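Local coordinates for putative cyclohexadienyl dehydrogenase and ADH prephenate dehydrogenase (Rhizobium meliloti, PDB 4WJI), which probably catalyses the oxidative decarboxylation of prephenate to 4-hydroxyphenylpyruvate in tyrosine biosynthesis, and is seen here with bound NADP and tyrosine, at residues V97-K101 / P120-I124; S17-D22 / G135-F140; R141-C145 / A289-T293. One frame throughout, in Å; residues are numbered along the deposited sequence.

How the contacts relate
From the N terminus, helix 14-26 of the Rossmann-like domain comes first, and its residues 17-22 wait more than a hundred residues for 135-140, the loop that contact 2 brings back onto them. Nested inside that long loop, contact 1 closes a much shorter one: 97-101, just after strand 93-96, meets 120-124 on strand 117-123. The chain then runs straight from Phe140 into Arg141, where contact 3 opens in series and reaches the C-terminal tail at 289-293. Contacts 1 and 2 pack together through Pro123 and Phe140; contacts 1 and 3 share neighbouring strands, 117-123 and 144-147. Together they join helix 14-26, the sheet and the C-terminal helical region.

Contact 1: residues V97-K101 / P120-I124; sequences VGSTK and PGHPI. With NAP (NADP nicotinamide-adenine-dinucleotide phosphate), chain B; TYR (tyrosine), chain C.
The imidazole of His122 packs against the loop at Gly98 and Ser99. Over one face come Gly98 O and the CA of Ser99, whose CH-pi approach measures 3.8 Å to the ring centroid, 21° off the normal; Ile124 CD1, from the ring's own segment, sits over the centre of the opposite face. With CG anti to the backbone N (chi1 -177°), the ring reaches out from strand 117-123 toward the ligands.

His122 NE2 is hydrogen-bonded to OH of the bound tyrosine at 2.5 Å, and the same phenol forms a second hydrogen bond, of 2.7 Å, with Ser99 OG. Ser99 OG is hydrogen-bonded to NADP O2D as well, at 2.6 Å, so one small hydroxyl links the nicotinamide ribose to the tyrosine. ND1 of His122 is bonded to His180, a second-shell residue that helps fix the ring's rotation. Segment 97-101 follows strand 93-96 of a Rossmann-like sheet, 120-124 ends the neighbouring parallel strand 117-123, and the cofactor and tyrosine meet beyond the C-terminal ends of these strands.

Lys101 supplies the polar bond between the segments. Its bent chain carries NZ to Gly121 O at 2.9 Å, approaching from above the carbonyl plane, and NZ also bonds to the carbonyls of Gly98 and Thr100. The salt bridge with Asp96 probably balances the buried ammonium; lysine suits a place where so many oxygens converge.

Among the apolar contacts, Lys101 CE presses on Pro120 CB at 3.5 Å, a tight fit, while Val97 CB meets Pro123 CD at 3.6 Å. The branched valine serves two partners: CB and CG1 touch the Pro123 ring, and CG2 meets O4D of the NADP ribose.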
ATOM      1  N   VAL A  97     -15.048  18.461   6.606  1.00  9.46           N
ATOM      2  CA  VAL A  97     -13.812  17.674   6.470  1.00  8.99           C
ATOM      3  C   VAL A  97     -13.785  16.830   5.176  1.00  9.01           C
ATOM      4  O   VAL A  97     -12.993  15.909   5.054  1.00 10.40           O
ATOM      5  CB  VAL A  97     -13.657  16.754   7.683  1.00  9.20           C
ATOM      6  CG1 VAL A  97     -13.453  17.563   8.952  1.00 10.99           C
ATOM      7  CG2 VAL A  97     -14.831  15.793   7.833  1.00  9.49           C
ATOM      8  N   GLY A  98     -14.695  17.090   4.253  1.00  8.55           N
ATOM      9  CA  GLY A  98     -14.857  16.291   3.040  1.00  8.16           C
ATOM     10  C   GLY A  98     -13.611  16.118   2.178  1.00  8.50           C
ATOM     11  O   GLY A  98     -12.752  17.016   2.065  1.00 10.33           O
ATOM     12  N   SER A  99     -13.520  14.942   1.545  1.00  9.63           N
ATOM     13  CA  SER A  99     -12.421  14.575   0.703  1.00 11.21           C
ATOM     14  C   SER A  99     -12.379  15.283  -0.665  1.00  9.91           C
ATOM     15  O   SER A  99     -11.387  15.181  -1.395  1.00 11.38           O
ATOM     16  CB  SER A  99     -12.430  13.050   0.525  1.00 11.49           C
ATOM     17  OG  SER A  99     -12.231  12.382   1.771  1.00 10.77           O
ATOM     18  N   THR A 100     -13.494  15.898  -1.027  1.00 10.93           N
ATOM     19  CA  THR A 100     -13.648  16.814  -2.150  1.00 10.46           C
ATOM     20  C   THR A 100     -14.039  18.190  -1.593  1.00 11.16           C
ATOM     21  O   THR A 100     -14.605  18.279  -0.504  1.00 13.02           O
ATOM     22  CB  THR A 100     -14.698  16.327  -3.191  1.00 12.98           C
ATOM     23  OG1 THR A 100     -15.997  16.446  -2.644  1.00 15.68           O
ATOM     24  CG2 THR A 100     -14.488  14.898  -3.546  1.00 14.87           C
ATOM     25  N   LYS A 101     -13.731  19.258  -2.330  1.00  9.37           N
ATOM     26  CA  LYS A 101     -14.071  20.605  -1.836  1.00 10.74           C
ATOM     27  C   LYS A 101     -14.961  21.417  -2.788  1.00 10.23           C
ATOM     28  O   LYS A 101     -15.822  22.152  -2.349  1.00 11.94           O
ATOM     29  CB  LYS A 101     -12.790  21.368  -1.482  1.00 11.06           C
ATOM     30  CG  LYS A 101     -11.992  20.806  -0.287  1.00 12.40           C
ATOM     31  CD  LYS A 101     -12.310  21.401   1.076  1.00 15.32           C
ATOM     32  CE  LYS A 101     -13.674  21.109   1.595  1.00 14.79           C
ATOM     33  NZ  LYS A 101     -13.967  19.733   1.999  1.00 15.04           N
ATOM     34  N   PRO A 120     -14.303  25.789   4.536  1.00 11.29           N
ATOM     35  CA  PRO A 120     -14.175  24.366   4.223  1.00 12.78           C
ATOM     36  C   PRO A 120     -12.789  23.830   4.567  1.00 13.21           C
ATOM     37  O   PRO A 120     -11.838  24.526   4.430  1.00 11.72           O
ATOM     38  CB  PRO A 120     -14.410  24.315   2.709  1.00 17.06           C
ATOM     39  CG  PRO A 120     -15.112  25.574   2.369  1.00 19.82           C
ATOM     40  CD  PRO A 120     -14.544  26.591   3.325  1.00 15.64           C
ATOM     41  N   GLY A 121     -12.713  22.589   5.000  1.00 12.18           N
ATOM     42  CA  GLY A 121     -11.473  21.986   5.398  1.00 15.72           C
ATOM     43  C   GLY A 121     -11.379  20.562   4.870  1.00 13.59           C
ATOM     44  O   GLY A 121     -12.348  19.956   4.371  1.00 13.57           O
ATOM     45  N   HIS A 122     -10.169  20.068   4.940  1.00  8.92           N
ATOM     46  CA  HIS A 122      -9.882  18.669   4.644  1.00  7.93           C
ATOM     47  C   HIS A 122      -8.662  18.172   5.422  1.00  8.33           C
ATOM     48  O   HIS A 122      -7.580  18.500   5.054  1.00  8.80           O
ATOM     49  CB  HIS A 122      -9.649  18.489   3.138  1.00  8.51           C
ATOM     50  CG  HIS A 122      -9.422  17.073   2.719  1.00  8.61           C
ATOM     51  ND1 HIS A 122      -9.021  16.739   1.447  1.00  8.84           N
ATOM     52  CD2 HIS A 122      -9.591  15.906   3.381  1.00  8.43           C
ATOM     53  CE1 HIS A 122      -8.925  15.430   1.359  1.00  9.79           C
ATOM     54  NE2 HIS A 122      -9.253  14.898   2.519  1.00  8.97           N
ATOM     55  N   PRO A 123      -8.848  17.358   6.465  1.00  7.77           N
ATOM     56  CA  PRO A 123      -7.672  16.783   7.111  1.00  7.72           C
ATOM     57  C   PRO A 123      -7.109  15.617   6.257  1.00  8.10           C
ATOM     58  O   PRO A 123      -7.837  14.695   5.894  1.00  8.59           O
ATOM     59  CB  PRO A 123      -8.206  16.292   8.465  1.00  9.97           C
ATOM     60  CG  PRO A 123      -9.647  15.923   8.151  1.00 10.54           C
ATOM     61  CD  PRO A 123     -10.091  16.926   7.131  1.00 11.17           C
ATOM     62  N   ILE A 124      -5.791  15.662   6.017  1.00  7.88           N
ATOM     63  CA  ILE A 124      -5.100  14.678   5.160  1.00  8.38           C
ATOM     64  C   ILE A 124      -4.629  13.560   6.063  1.00  9.81           C
ATOM     65  O   ILE A 124      -3.444  13.381   6.300  1.00 11.01           O
ATOM     66  CB  ILE A 124      -4.009  15.341   4.331  1.00  9.38           C
ATOM     67  CG1 ILE A 124      -4.516  16.612   3.652  1.00 11.11           C
ATOM     68  CG2 ILE A 124      -3.449  14.359   3.339  1.00 12.04           C
ATOM     69  CD1 ILE A 124      -5.733  16.456   2.740  1.00 12.89           C
TER
HETATM   70  PA  NAP B 301     -17.763   7.283   8.538  1.00  9.98           P
HETATM   71  O1A NAP B 301     -16.850   6.764   9.582  1.00  9.70           O
HETATM   72  O2A NAP B 301     -18.505   6.367   7.625  1.00 12.08           O
HETATM   73  O5B NAP B 301     -18.860   8.202   9.266  1.00  9.88           O
HETATM   74  C5B NAP B 301     -19.991   8.672   8.542  1.00  9.47           C
HETATM   75  C4B NAP B 301     -20.843   9.635   9.366  1.00 10.10           C
HETATM   76  O4B NAP B 301     -21.757  10.278   8.485  1.00 11.69           O
HETATM   77  C3B NAP B 301     -21.713   8.925  10.388  1.00 10.64           C
HETATM   78  O3B NAP B 301     -22.039   9.789  11.465  1.00 11.07           O
HETATM   79  C2B NAP B 301     -22.988   8.669   9.629  1.00 11.19           C
HETATM   80  O2B NAP B 301     -24.104   8.609  10.472  1.00 11.88           O
HETATM   81  C1B NAP B 301     -23.092   9.914   8.791  1.00 11.48           C
HETATM   82  N9A NAP B 301     -23.888   9.831   7.537  1.00 12.61           N
HETATM   83  C8A NAP B 301     -23.778   8.946   6.559  1.00 13.22           C
HETATM   84  N7A NAP B 301     -24.579   9.167   5.548  1.00 14.13           N
HETATM   85  C5A NAP B 301     -25.275  10.283   5.901  1.00 13.46           C
HETATM   86  C6A NAP B 301     -26.289  11.023   5.260  1.00 15.24           C
HETATM   87  N6A NAP B 301     -26.756  10.661   4.049  1.00 18.05           N
HETATM   88  N1A NAP B 301     -26.738  12.093   5.880  1.00 15.56           N
HETATM   89  C2A NAP B 301     -26.249  12.427   7.063  1.00 14.85           C
HETATM   90  N3A NAP B 301     -25.315  11.795   7.748  1.00 12.45           N
HETATM   91  C4A NAP B 301     -24.849  10.714   7.136  1.00 11.91           C
HETATM   92  O3  NAP B 301     -17.023   8.381   7.637  1.00  9.65           O
HETATM   93  PN  NAP B 301     -15.697   9.252   7.826  1.00  9.02           P
HETATM   94  O1N NAP B 301     -14.610   8.390   7.423  1.00 10.72           O
HETATM   95  O2N NAP B 301     -15.674   9.896   9.138  1.00  8.45           O
HETATM   96  O5D NAP B 301     -15.865  10.345   6.650  1.00  9.10           O
HETATM   97  C5D NAP B 301     -16.582  11.540   6.829  1.00  9.13           C
HETATM   98  C4D NAP B 301     -16.050  12.580   5.846  1.00  9.38           C
HETATM   99  O4D NAP B 301     -14.656  12.703   6.040  1.00  9.63           O
HETATM  100  C3D NAP B 301     -16.226  12.198   4.407  1.00  9.77           C
HETATM  101  O3D NAP B 301     -16.607  13.336   3.652  1.00 11.12           O
HETATM  102  C2D NAP B 301     -14.870  11.697   3.973  1.00 10.00           C
HETATM  103  O2D NAP B 301     -14.689  11.914   2.597  1.00 11.47           O
HETATM  104  C1D NAP B 301     -13.982  12.619   4.808  1.00  9.37           C
HETATM  105  N1N NAP B 301     -12.659  12.081   5.162  1.00  8.39           N
HETATM  106  C2N NAP B 301     -12.489  10.777   5.393  1.00  7.59           C
HETATM  107  C3N NAP B 301     -11.254  10.270   5.720  1.00  7.74           C
HETATM  108  C7N NAP B 301     -10.987   8.803   5.965  1.00  8.91           C
HETATM  109  O7N NAP B 301      -9.856   8.402   5.909  1.00 10.31           O
HETATM  110  N7N NAP B 301     -12.015   8.029   6.234  1.00  7.99           N
HETATM  111  C4N NAP B 301     -10.204  11.145   5.816  1.00  7.92           C
HETATM  112  C5N NAP B 301     -10.420  12.480   5.598  1.00  7.21           C
HETATM  113  C6N NAP B 301     -11.655  12.945   5.237  1.00  7.93           C
HETATM  114  P2B NAP B 301     -24.831   7.215  10.814  1.00 12.72           P
HETATM  115  O1X NAP B 301     -23.750   6.242  11.152  1.00 13.72           O
HETATM  116  O2X NAP B 301     -25.703   7.563  11.985  1.00 15.17           O
HETATM  117  O3X NAP B 301     -25.613   6.743   9.603  1.00 15.47           O
HETATM  118  N   TYR C 302      -8.231   6.553   4.538  1.00 11.03           N
HETATM  119  CA  TYR C 302      -6.903   6.710   3.888  1.00 11.53           C
HETATM  120  C   TYR C 302      -5.951   5.679   4.432  1.00 14.17           C
HETATM  121  O   TYR C 302      -6.387   4.874   5.250  1.00 11.92           O
HETATM  122  CB  TYR C 302      -6.347   8.123   4.100  1.00 11.40           C
HETATM  123  CG  TYR C 302      -7.227   9.249   3.571  1.00  9.46           C
HETATM  124  CD1 TYR C 302      -8.252   9.032   2.650  1.00  9.65           C
HETATM  125  CD2 TYR C 302      -7.027  10.530   4.014  1.00  8.60           C
HETATM  126  CE1 TYR C 302      -9.042  10.073   2.192  1.00  9.64           C
HETATM  127  CE2 TYR C 302      -7.770  11.589   3.553  1.00  8.68           C
HETATM  128  CZ  TYR C 302      -8.791  11.376   2.664  1.00  9.72           C
HETATM  129  OH  TYR C 302      -9.589  12.407   2.243  1.00 10.07           O
HETATM  130  OXT TYR C 302      -4.764   5.693   4.030  1.00 14.63           O

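Contact 2: residues S17-D22 / G135-F140; sequences SSIARD and GFAGLF
One face of the Arg21 guanidinium has Gly135 O above its centre, 3.2 Å from CZ, while Ser17 OG lies at the edge in its plane. The chain is extended from CG to NE (chi2 176°, chi3 178°), which carries the guanidinium out along the loop to Gly135. That carbonyl oxygen lies over the cation's face and does not accept a bond from it; NH2 instead donates to Pro132 O. The Phe140 ring has CB of its neighbour Leu139 over one face and, at its edge, Asp22 OD2 at 3.2 Å from CD2, where the ring's partly positive rim probably suits the acid.

Ser18 OG accepts a bond from Phe136 N at 3.1 Å and is also bonded to Leu14 O. Serine is short enough to fit where Gly135 CA presses on the helix, and a CB on Gly135 would clash with both serine hydroxyls.

Asp22 binds the type II turn from Phe136 to Leu139: OD1 takes Gly138 N through its syn lone pair at 3.0 Å. Gly138, with positive phi, suits the turn's third position. Two waters extend the carboxylate's grip, one joining OD2 to Phe140 N, the other joining it to Phe136 O and Leu139 N.

An alanine in place of Arg21 would remove the guanidinium, and would probably leave Gly135 O without the cation over it and Pro132 O without this donor.

Ile19 CG1 meets Phe140 CE2 at 3.8 Å; Ile19 also touches Phe164 and Trp165, and Trp165 meets the Phe140 ring edge-to-face. The loop before strand 144-147 is thus laid along helix 14-26, which also packs on strand 4-10 and helix 155-167.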
ATOM      1  N   SER A  17     -15.471  11.424  15.112  1.00  7.11           N
ATOM      2  CA  SER A  17     -15.159  10.894  16.449  1.00  6.91           C
ATOM      3  C   SER A  17     -13.699  11.098  16.870  1.00  7.72           C
ATOM      4  O   SER A  17     -13.386  11.129  18.073  1.00  8.31           O
ATOM      5  CB  SER A  17     -15.544   9.421  16.603  1.00  8.45           C
ATOM      6  OG  SER A  17     -14.635   8.568  15.959  1.00  9.27           O
ATOM      7  N   SER A  18     -12.796  11.150  15.889  1.00  8.06           N
ATOM      8  CA  SER A  18     -11.404  11.457  16.167  1.00  7.74           C
ATOM      9  C   SER A  18     -11.279  12.917  16.616  1.00  7.58           C
ATOM     10  O   SER A  18     -10.555  13.255  17.575  1.00  8.76           O
ATOM     11  CB  SER A  18     -10.510  11.112  14.968  1.00  8.11           C
ATOM     12  OG  SER A  18     -10.498   9.704  14.773  1.00  8.73           O
ATOM     13  N   ILE A  19     -12.017  13.788  15.931  1.00  8.04           N
ATOM     14  CA  ILE A  19     -12.069  15.212  16.331  1.00  7.45           C
ATOM     15  C   ILE A  19     -12.666  15.325  17.738  1.00  7.91           C
ATOM     16  O   ILE A  19     -12.120  16.010  18.599  1.00  9.13           O
ATOM     17  CB  ILE A  19     -12.857  16.032  15.309  1.00  8.00           C
ATOM     18  CG1 ILE A  19     -12.105  16.057  13.965  1.00  8.86           C
ATOM     19  CG2 ILE A  19     -13.138  17.405  15.835  1.00  9.97           C
ATOM     20  CD1 ILE A  19     -12.872  16.695  12.846  1.00 11.09           C
ATOM     21  N   ALA A  20     -13.745  14.610  17.996  1.00  8.58           N
ATOM     22  CA  ALA A  20     -14.334  14.641  19.335  1.00  7.73           C
ATOM     23  C   ALA A  20     -13.336  14.245  20.439  1.00  8.53           C
ATOM     24  O   ALA A  20     -13.243  14.907  21.460  1.00  9.22           O
ATOM     25  CB  ALA A  20     -15.572  13.763  19.409  1.00  9.89           C
ATOM     26  N   ARG A  21     -12.569  13.182  20.194  1.00  9.27           N
ATOM     27  CA  ARG A  21     -11.623  12.704  21.188  1.00  8.73           C
ATOM     28  C   ARG A  21     -10.505  13.725  21.394  1.00  9.55           C
ATOM     29  O   ARG A  21     -10.084  13.935  22.539  1.00 11.46           O
ATOM     30  CB  ARG A  21     -11.077  11.329  20.786  1.00  8.21           C
ATOM     31  CG  ARG A  21     -12.072  10.189  20.968  1.00  9.54           C
ATOM     32  CD  ARG A  21     -11.498   8.890  20.475  1.00  9.70           C
ATOM     33  NE  ARG A  21     -12.356   7.701  20.629  1.00 11.60           N
ATOM     34  CZ  ARG A  21     -13.214   7.244  19.723  1.00 11.88           C
ATOM     35  NH1 ARG A  21     -13.493   7.953  18.638  1.00 11.76           N
ATOM     36  NH2 ARG A  21     -13.838   6.087  19.898  1.00 13.23           N
ATOM     37  N   ASP A  22     -10.037  14.349  20.328  1.00  9.33           N
ATOM     38  CA  ASP A  22      -9.004  15.374  20.459  1.00 10.44           C
ATOM     39  C   ASP A  22      -9.500  16.626  21.205  1.00 10.89           C
ATOM     40  O   ASP A  22      -8.750  17.216  22.013  1.00 12.53           O
ATOM     41  CB  ASP A  22      -8.470  15.809  19.100  1.00 13.28           C
ATOM     42  CG  ASP A  22      -7.583  14.813  18.477  1.00 20.27           C
ATOM     43  OD1 ASP A  22      -6.956  13.980  19.206  1.00 24.80           O
ATOM     44  OD2 ASP A  22      -7.462  14.896  17.214  1.00 27.70           O
ATOM     45  N   GLY A 135     -12.441   5.750  15.597  1.00 11.86           N
ATOM     46  CA  GLY A 135     -11.686   6.961  15.835  1.00 10.38           C
ATOM     47  C   GLY A 135     -10.770   6.840  17.048  1.00 11.00           C
ATOM     48  O   GLY A 135     -10.937   5.932  17.879  1.00 12.91           O
ATOM     49  N   PHE A 136      -9.825   7.765  17.135  1.00 10.61           N
ATOM     50  CA  PHE A 136      -8.835   7.781  18.209  1.00 11.40           C
ATOM     51  C   PHE A 136      -8.200   9.168  18.323  1.00 12.96           C
ATOM     52  O   PHE A 136      -8.180   9.926  17.357  1.00 13.71           O
ATOM     53  CB  PHE A 136      -7.785   6.671  18.067  1.00 12.57           C
ATOM     54  CG  PHE A 136      -7.017   6.706  16.760  1.00 13.73           C
ATOM     55  CD1 PHE A 136      -7.488   6.033  15.641  1.00 17.84           C
ATOM     56  CD2 PHE A 136      -5.812   7.395  16.660  1.00 16.00           C
ATOM     57  CE1 PHE A 136      -6.778   6.066  14.442  1.00 17.39           C
ATOM     58  CE2 PHE A 136      -5.082   7.417  15.475  1.00 17.07           C
ATOM     59  CZ  PHE A 136      -5.571   6.749  14.361  1.00 18.32           C
ATOM     60  N   ALA A 137      -7.752   9.513  19.527  1.00 11.96           N
ATOM     61  CA  ALA A 137      -6.954  10.698  19.732  1.00 14.25           C
ATOM     62  C   ALA A 137      -5.616  10.576  19.046  1.00 14.47           C
ATOM     63  O   ALA A 137      -4.953   9.571  19.101  1.00 17.54           O
ATOM     64  CB  ALA A 137      -6.769  10.975  21.226  1.00 19.50           C
ATOM     65  N   GLY A 138      -5.219  11.632  18.386  1.00 13.54           N
ATOM     66  CA  GLY A 138      -3.897  11.704  17.785  1.00 14.38           C
ATOM     67  C   GLY A 138      -3.870  11.392  16.298  1.00 12.75           C
ATOM     68  O   GLY A 138      -2.802  11.409  15.715  1.00 12.77           O
ATOM     69  N   LEU A 139      -5.042  11.199  15.671  1.00 11.00           N
ATOM     70  CA  LEU A 139      -5.065  10.900  14.222  1.00 11.03           C
ATOM     71  C   LEU A 139      -4.427  11.996  13.377  1.00 10.38           C
ATOM     72  O   LEU A 139      -3.863  11.717  12.322  1.00 11.14           O
ATOM     73  CB  LEU A 139      -6.499  10.636  13.767  1.00 11.89           C
ATOM     74  CG  LEU A 139      -6.738  10.410  12.271  1.00 11.96           C
ATOM     75  CD1 LEU A 139      -6.063   9.173  11.750  1.00 15.14           C
ATOM     76  CD2 LEU A 139      -8.232  10.328  11.964  1.00 12.52           C
ATOM     77  N   PHE A 140      -4.556  13.244  13.820  1.00  8.98           N
ATOM     78  CA  PHE A 140      -4.132  14.390  13.033  1.00  9.39           C
ATOM     79  C   PHE A 140      -2.724  14.862  13.327  1.00  9.24           C
ATOM     80  O   PHE A 140      -2.260  15.801  12.700  1.00 12.05           O
ATOM     81  CB  PHE A 140      -5.168  15.507  13.189  1.00  9.37           C
ATOM     82  CG  PHE A 140      -6.557  15.014  12.973  1.00  9.73           C
ATOM     83  CD1 PHE A 140      -6.989  14.675  11.694  1.00  8.94           C
ATOM     84  CD2 PHE A 140      -7.447  14.893  14.011  1.00 10.30           C
ATOM     85  CE1 PHE A 140      -8.288  14.187  11.489  1.00  9.79           C
ATOM     86  CE2 PHE A 140      -8.719  14.385  13.817  1.00 11.42           C
ATOM     87  CZ  PHE A 140      -9.150  14.068  12.570  1.00 11.24           C
TER
HETATM   88  O   HOH W   1      -4.897  14.559  16.468  1.00 16.51           O
HETATM   89  O   HOH W   2      -7.657  12.413  16.515  1.00 21.10           O

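Contact 3: residues R141-C145 / A289-T293; sequences RGRWC and AGQDT
Bends at chi2 (-88°) and chi3 (82°) fold the Arg143 chain back, so that a side chain whose first bond points away from the tail still brings its guanidinium to Gln291. Gln291 is bent at chi2 as well, and the two chains run antiparallel alongside each other, with guanidinium and amide planes 83° apart. Arg143 NH1 donates to Gln291 OE1 at 2.9 Å; the oxygen lies in the guanidinium plane, but the donor stands above the plane of the amide carbonyl. NE adds a weak bond to the same oxygen. The other end of the amide is also used: Gln291 NE2 donates a nearly straight hydrogen bond of 3.0 Å to Gly142 O. Glutamine suits this place because one flat group can both accept and donate, which fixes its flip.

Gly290 ends helix 280-289 in a Schellman motif, its positive phi readily adopted without a side chain, and the C-terminal tail then meets the loop leading into strand 144-147 of the Rossmann-like sheet. Water bridges the remaining distance: one links Gly142 O to Gly290 O, while another accepts from Arg143 NH1 at 2.8 Å and donates to Gly290 O and Asp292 O. Trp144 forms a cation-pi contact with Lys215 of the second subunit, and Gln291 O accepts from Arg222 of that subunit.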
ATOM      1  N   ARG A 141      -2.044  14.229  14.286  1.00 10.16           N
ATOM      2  CA  ARG A 141      -0.704  14.699  14.715  1.00 12.17           C
ATOM      3  C   ARG A 141       0.283  14.467  13.590  1.00 11.37           C
ATOM      4  O   ARG A 141       0.418  13.350  13.099  1.00 13.53           O
ATOM      5  CB  ARG A 141      -0.269  13.904  15.947  1.00 14.83           C
ATOM      6  CG  ARG A 141      -1.045  14.205  17.210  1.00 19.99           C
ATOM      7  CD  ARG A 141      -0.533  13.449  18.462  1.00 29.91           C
ATOM      8  N   GLY A 142       1.019  15.497  13.219  1.00 12.88           N
ATOM      9  CA  GLY A 142       2.008  15.422  12.178  1.00 13.40           C
ATOM     10  C   GLY A 142       1.481  15.295  10.769  1.00 13.96           C
ATOM     11  O   GLY A 142       2.258  14.971   9.849  1.00 15.59           O
ATOM     12  N   ARG A 143       0.177  15.489  10.584  1.00 11.29           N
ATOM     13  CA  ARG A 143      -0.467  15.445   9.300  1.00  9.66           C
ATOM     14  C   ARG A 143      -0.735  16.881   8.818  1.00  9.24           C
ATOM     15  O   ARG A 143      -0.704  17.826   9.597  1.00 13.80           O
ATOM     16  CB  ARG A 143      -1.801  14.725   9.458  1.00  9.85           C
ATOM     17  CG  ARG A 143      -1.691  13.307   9.949  1.00 11.02           C
ATOM     18  CD  ARG A 143      -1.511  12.326   8.843  1.00 17.63           C
ATOM     19  NE  ARG A 143      -0.158  12.234   8.397  1.00 16.51           N
ATOM     20  CZ  ARG A 143       0.750  11.385   8.904  1.00 17.75           C
ATOM     21  NH1 ARG A 143       1.979  11.360   8.440  1.00 18.12           N
ATOM     22  NH2 ARG A 143       0.494  10.671   9.958  1.00 23.74           N
ATOM     23  N   TRP A 144      -1.036  17.020   7.542  1.00  9.23           N
ATOM     24  CA  TRP A 144      -1.479  18.249   6.951  1.00  9.29           C
ATOM     25  C   TRP A 144      -3.004  18.338   6.954  1.00 10.56           C
ATOM     26  O   TRP A 144      -3.703  17.302   6.945  1.00 11.12           O
ATOM     27  CB  TRP A 144      -0.979  18.376   5.472  1.00 11.77           C
ATOM     28  CG  TRP A 144       0.452  18.719   5.414  1.00 12.76           C
ATOM     29  CD1 TRP A 144       1.507  17.835   5.378  1.00 16.61           C
ATOM     30  CD2 TRP A 144       1.002  19.999   5.415  1.00 14.97           C
ATOM     31  NE1 TRP A 144       2.693  18.517   5.384  1.00 18.16           N
ATOM     32  CE2 TRP A 144       2.405  19.855   5.428  1.00 16.69           C
ATOM     33  CE3 TRP A 144       0.451  21.283   5.468  1.00 15.49           C
ATOM     34  CZ2 TRP A 144       3.259  20.939   5.457  1.00 20.17           C
ATOM     35  CZ3 TRP A 144       1.315  22.354   5.503  1.00 19.18           C
ATOM     36  CH2 TRP A 144       2.700  22.172   5.494  1.00 19.57           C
ATOM     37  N   CYS A 145      -3.496  19.582   6.999  1.00 12.17           N
ATOM     38  CA  CYS A 145      -4.916  19.893   6.788  1.00 10.22           C
ATOM     39  C   CYS A 145      -4.980  21.057   5.803  1.00 10.05           C
ATOM     40  O   CYS A 145      -4.181  22.002   5.895  1.00 13.27           O
ATOM     41  CB  CYS A 145      -5.598  20.243   8.094  1.00 11.56           C
ATOM     42  SG  CYS A 145      -7.337  20.636   7.828  1.00 14.41           S
ATOM     43  N   ALA A 289      10.593  13.579   4.903  1.00 12.54           N
ATOM     44  CA  ALA A 289       9.521  14.457   5.421  1.00 17.10           C
ATOM     45  C   ALA A 289       8.784  13.863   6.609  1.00 18.32           C
ATOM     46  O   ALA A 289       8.078  14.561   7.324  1.00 22.73           O
ATOM     47  CB  ALA A 289       8.519  14.815   4.322  1.00 17.34           C
ATOM     48  N   GLY A 290       8.978  12.583   6.860  1.00 15.73           N
ATOM     49  CA  GLY A 290       8.257  11.937   7.955  1.00 15.84           C
ATOM     50  C   GLY A 290       6.809  11.651   7.647  1.00 16.31           C
ATOM     51  O   GLY A 290       6.025  11.482   8.557  1.00 18.83           O
ATOM     52  N   GLN A 291       6.456  11.571   6.375  1.00 14.20           N
ATOM     53  CA  GLN A 291       5.077  11.253   5.993  1.00 13.03           C
ATOM     54  C   GLN A 291       4.839   9.789   5.733  1.00 14.14           C
ATOM     55  O   GLN A 291       3.722   9.426   5.437  1.00 14.80           O
ATOM     56  CB  GLN A 291       4.595  12.104   4.832  1.00 14.23           C
ATOM     57  CG  GLN A 291       4.376  13.596   5.148  1.00 13.59           C
ATOM     58  CD  GLN A 291       3.365  13.811   6.245  1.00 11.73           C
ATOM     59  OE1 GLN A 291       2.319  13.203   6.241  1.00 13.76           O
ATOM     60  NE2 GLN A 291       3.706  14.620   7.226  1.00 16.53           N
ATOM     61  N   ASP A 292       5.866   8.955   5.837  1.00 14.89           N
ATOM     62  CA  ASP A 292       5.699   7.516   5.656  1.00 16.15           C
ATOM     63  C   ASP A 292       4.998   6.901   6.835  1.00 19.97           C
ATOM     64  O   ASP A 292       5.008   7.433   7.919  1.00 22.78           O
ATOM     65  CB  ASP A 292       7.020   6.803   5.395  1.00 16.60           C
ATOM     66  CG  ASP A 292       8.070   7.045   6.465  1.00 20.49           C
ATOM     67  OD1 ASP A 292       8.154   8.141   7.016  1.00 22.17           O
ATOM     68  OD2 ASP A 292       8.857   6.109   6.712  1.00 25.15           O
ATOM     69  N   THR A 293       4.371   5.763   6.598  1.00 21.88           N
ATOM     70  CA  THR A 293       3.550   5.156   7.621  1.00 23.41           C
ATOM     71  C   THR A 293       4.411   4.720   8.806  1.00 31.39           C
ATOM     72  O   THR A 293       5.408   4.029   8.622  1.00 42.65           O
ATOM     73  CB  THR A 293       2.708   3.958   7.086  1.00 25.84           C
ATOM     74  OG1 THR A 293       1.870   4.363   5.992  1.00 23.85           O
ATOM     75  CG2 THR A 293       1.814   3.470   8.178  1.00 28.84           C
TER
HETATM   76  O   HOH W   3       4.863  13.604  10.454  1.00 35.76           O
HETATM   77  O   HOH W   4       4.055   9.657   9.278  1.00 26.55           O